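Local coordinates for bazooka, isoform C,LD29223p (Drosophila melanogaster, PDB 5OAK), which binds the C-terminal PDZ-binding motif of the cell polarity protein Par-6 through its first PDZ domain, at residues G6-I11 / R85-R90. Numbering follows the deposited sequence.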
ATOM      1  N   GLY A   6      -4.089 -12.850  -5.849  1.00 25.04           N
ATOM      2  CA  GLY A   6      -4.594 -12.043  -4.741  1.00 25.28           C
ATOM      3  C   GLY A   6      -5.867 -11.309  -5.070  1.00 25.78           C
ATOM      4  O   GLY A   6      -6.634 -11.742  -5.945  1.00 31.29           O
ATOM      5  N   GLU A   7      -6.121 -10.243  -4.326  1.00 24.13           N
ATOM      6  CA  GLU A   7      -7.401  -9.544  -4.404  1.00 26.99           C
ATOM      7  C   GLU A   7      -7.151  -8.104  -4.768  1.00 23.46           C
ATOM      8  O   GLU A   7      -6.221  -7.509  -4.241  1.00 22.35           O
ATOM      9  CB  GLU A   7      -8.171  -9.544  -3.056  1.00 34.52           C
ATOM     10  CG  GLU A   7      -8.195 -10.796  -2.202  1.00 43.51           C
ATOM     11  CD  GLU A   7      -9.124 -10.571  -1.020  0.69 44.97           C
ATOM     12  OE1 GLU A   7      -9.985  -9.663  -1.134  0.58 44.48           O
ATOM     13  OE2 GLU A   7      -8.981 -11.247   0.010  0.39 46.92           O
ATOM     14  N   MET A   8      -7.958  -7.550  -5.651  1.00 24.76           N
ATOM     15  CA  MET A   8      -7.810  -6.129  -5.961  0.68 23.29           C
ATOM     16  C   MET A   8      -8.781  -5.312  -5.103  1.00 21.51           C
ATOM     17  O   MET A   8      -9.997  -5.549  -5.068  1.00 27.91           O
ATOM     18  CB  MET A   8      -8.029  -5.865  -7.457  0.68 25.34           C
ATOM     19  CG  MET A   8      -7.741  -4.414  -7.881  0.68 24.49           C
ATOM     20  SD  MET A   8      -5.971  -4.005  -7.892  0.68 25.29           S
ATOM     21  CE  MET A   8      -5.408  -4.845  -9.396  0.68 26.44           C
ATOM     22  N   LEU A   9      -8.203  -4.364  -4.379  1.00 20.36           N
ATOM     23  CA  LEU A   9      -8.937  -3.473  -3.490  1.00 21.30           C
ATOM     24  C   LEU A   9      -8.957  -2.071  -4.074  1.00 21.79           C
ATOM     25  O   LEU A   9      -8.086  -1.687  -4.862  1.00 23.79           O
ATOM     26  CB  LEU A   9      -8.279  -3.408  -2.105  1.00 22.33           C
ATOM     27  CG  LEU A   9      -8.050  -4.774  -1.457  1.00 25.12           C
ATOM     28  CD1 LEU A   9      -7.410  -4.613  -0.056  1.00 29.24           C
ATOM     29  CD2 LEU A   9      -9.339  -5.597  -1.399  1.00 27.90           C
ATOM     30  N   LEU A  10      -9.936  -1.290  -3.633  1.00 22.63           N
ATOM     31  CA  LEU A  10     -10.048   0.098  -4.077  1.00 21.48           C
ATOM     32  C   LEU A  10     -10.075   0.975  -2.844  1.00 21.26           C
ATOM     33  O   LEU A  10     -10.926   0.766  -1.954  1.00 23.59           O
ATOM     34  CB  LEU A  10     -11.321   0.295  -4.881  1.00 25.42           C
ATOM     35  CG  LEU A  10     -11.608   1.717  -5.321  1.00 28.30           C
ATOM     36  CD1 LEU A  10     -10.562   2.234  -6.298  1.00 31.01           C
ATOM     37  CD2 LEU A  10     -12.973   1.800  -5.937  1.00 34.14           C
ATOM     38  N   ILE A  11      -9.142   1.914  -2.761  1.00 20.19           N
ATOM     39  CA  ILE A  11      -9.137   2.897  -1.670  1.00 19.46           C
ATOM     40  C   ILE A  11      -9.389   4.260  -2.282  1.00 19.27           C
ATOM     41  O   ILE A  11      -8.640   4.679  -3.178  1.00 21.63           O
ATOM     42  CB  ILE A  11      -7.773   2.922  -0.916  1.00 20.62           C
ATOM     43  CG1 ILE A  11      -7.487   1.571  -0.322  1.00 28.16           C
ATOM     44  CG2 ILE A  11      -7.772   3.945   0.212  1.00 22.54           C
ATOM     45  CD1 ILE A  11      -6.078   1.576   0.271  1.00 32.74           C
ATOM     46  N   ARG A  85      -5.823   1.626  -6.598  1.00 20.89           N
ATOM     47  CA  ARG A  85      -6.186   0.240  -6.874  0.54 19.90           C
ATOM     48  C   ARG A  85      -5.033  -0.607  -6.356  1.00 18.95           C
ATOM     49  O   ARG A  85      -3.925  -0.532  -6.887  1.00 20.92           O
ATOM     50  CB  ARG A  85      -6.429   0.036  -8.371  0.54 24.46           C
ATOM     51  CG  ARG A  85      -7.635   0.860  -8.835  0.54 27.50           C
ATOM     52  CD  ARG A  85      -7.741   1.027 -10.334  0.54 32.97           C
ATOM     53  NE  ARG A  85      -6.539   1.579 -10.959  0.54 36.25           N
ATOM     54  CZ  ARG A  85      -6.176   2.864 -10.933  0.54 39.75           C
ATOM     55  NH1 ARG A  85      -6.900   3.789 -10.264  0.54 38.05           N
ATOM     56  NH2 ARG A  85      -5.059   3.213 -11.564  0.54 38.59           N
ATOM     57  N   VAL A  86      -5.276  -1.380  -5.309  1.00 20.12           N
ATOM     58  CA  VAL A  86      -4.183  -2.029  -4.579  1.00 20.23           C
ATOM     59  C   VAL A  86      -4.368  -3.518  -4.615  1.00 21.16           C
ATOM     60  O   VAL A  86      -5.421  -4.023  -4.199  1.00 23.37           O
ATOM     61  CB  VAL A  86      -4.216  -1.518  -3.110  1.00 22.94           C
ATOM     62  CG1 VAL A  86      -3.067  -2.080  -2.297  1.00 25.65           C
ATOM     63  CG2 VAL A  86      -4.170   0.013  -3.091  1.00 25.20           C
ATOM     64  N   ARG A  87      -3.392  -4.248  -5.126  1.00 19.04           N
ATOM     65  CA  ARG A  87      -3.535  -5.699  -5.177  1.00 18.50           C
ATOM     66  C   ARG A  87      -2.823  -6.314  -3.992  1.00 19.51           C
ATOM     67  O   ARG A  87      -1.638  -5.989  -3.758  1.00 21.36           O
ATOM     68  CB  ARG A  87      -2.949  -6.260  -6.493  1.00 19.49           C
ATOM     69  CG  ARG A  87      -3.181  -7.750  -6.594  1.00 21.76           C
ATOM     70  CD  ARG A  87      -2.939  -8.241  -8.058  1.00 24.01           C
ATOM     71  NE  ARG A  87      -1.586  -7.969  -8.517  1.00 24.76           N
ATOM     72  CZ  ARG A  87      -0.516  -8.748  -8.332  1.00 27.32           C
ATOM     73  NH1 ARG A  87      -0.632  -9.894  -7.651  1.00 27.62           N
ATOM     74  NH2 ARG A  87       0.696  -8.346  -8.812  1.00 29.36           N
ATOM     75  N   VAL A  88      -3.537  -7.138  -3.206  1.00 19.50           N
ATOM     76  CA  VAL A  88      -2.945  -7.693  -1.996  1.00 20.95           C
ATOM     77  C   VAL A  88      -3.022  -9.238  -1.949  1.00 20.45           C
ATOM     78  O   VAL A  88      -3.934  -9.832  -2.511  1.00 23.60           O
ATOM     79  CB  VAL A  88      -3.606  -7.124  -0.684  1.00 21.85           C
ATOM     80  CG1 VAL A  88      -3.523  -5.602  -0.657  1.00 22.03           C
ATOM     81  CG2 VAL A  88      -5.051  -7.580  -0.539  1.00 24.20           C
ATOM     82  N   LEU A  89      -2.075  -9.842  -1.235  1.00 21.23           N
ATOM     83  CA  LEU A  89      -2.236 -11.206  -0.732  1.00 23.06           C
ATOM     84  C   LEU A  89      -2.598 -11.118   0.725  1.00 25.59           C
ATOM     85  O   LEU A  89      -1.894 -10.438   1.488  1.00 25.51           O
ATOM     86  CB  LEU A  89      -0.937 -12.000  -0.873  1.00 28.21           C
ATOM     87  CG  LEU A  89      -0.578 -12.515  -2.235  1.00 32.76           C
ATOM     88  CD1 LEU A  89       0.775 -13.269  -2.192  1.00 35.41           C
ATOM     89  CD2 LEU A  89      -1.708 -13.430  -2.755  1.00 35.38           C
ATOM     90  N   ARG A  90      -3.642 -11.819   1.142  1.00 26.23           N
ATOM     91  CA  ARG A  90      -4.063 -11.756   2.542  1.00 28.33           C
ATOM     92  C   ARG A  90      -3.086 -12.537   3.424  1.00 30.79           C
ATOM     93  O   ARG A  90      -2.510 -13.505   2.961  1.00 34.89           O
ATOM     94  CB  ARG A  90      -5.460 -12.337   2.686  1.00 32.10           C
ATOM     95  CG  ARG A  90      -6.524 -11.587   1.901  1.00 31.84           C
ATOM     96  CD  ARG A  90      -6.642 -10.172   2.361  1.00 30.74           C
ATOM     97  NE  ARG A  90      -7.876  -9.563   1.859  1.00 30.58           N
ATOM     98  CZ  ARG A  90      -8.254  -8.338   2.177  1.00 27.56           C
ATOM     99  NH1 ARG A  90      -7.437  -7.612   2.938  1.00 29.13           N
ATOM    100  NH2 ARG A  90      -9.410  -7.823   1.724  1.00 30.38           N
TER
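Leu9 with Val86 and Glu7 with Val88 are hydrogen-bonded pairs of the antiparallel strands 7-11 and 85-89, each closed by two backbone bonds, Leu9 N to Val86 O being 2.8 Å and Glu7 N to Val88 O 2.9 Å. The tight side carries Leu9, Val86 and Val88. Leu9 CD1 comes in roughly at right angles to Val88 and meets its CG2 at 3.8 Å, while further along Ile11 CD1 reaches Val86 CG2 at 4.2 Å; Leu49 and Ile55 continue this apolar layer. Just past the end of strand 85-89, Arg90, its chain bent at chi2 (-61°), turns back over the strands to Glu7. Its NE donates in the guanidinium plane to Glu7 OE2 at 2.7 Å, but arrives from above the carboxylate, whose plane stands 77° from the guanidinium; NH2 to OE1 is only a weak second bond. Val88 CG2 lies 4.0 Å above one guanidinium face, offset toward its rim. Asp53 and the carbonyl of Arg48 take NH1, which, with the bond to Glu7, should limit the group's rotation. The other side is looser. In one of its two conformers exposed Met8 lays SD 4.0 Å from Arg87 CB; Arg85 is also modelled twice, making its grazing contacts with Met8 and Leu10 less certain. The charged end of Arg87 goes instead to Glu57. Wholly within the PDZ part of the engineered fusion, this pairing of first and last strands brings the domain's two ends together, as is usual in the PDZ fold.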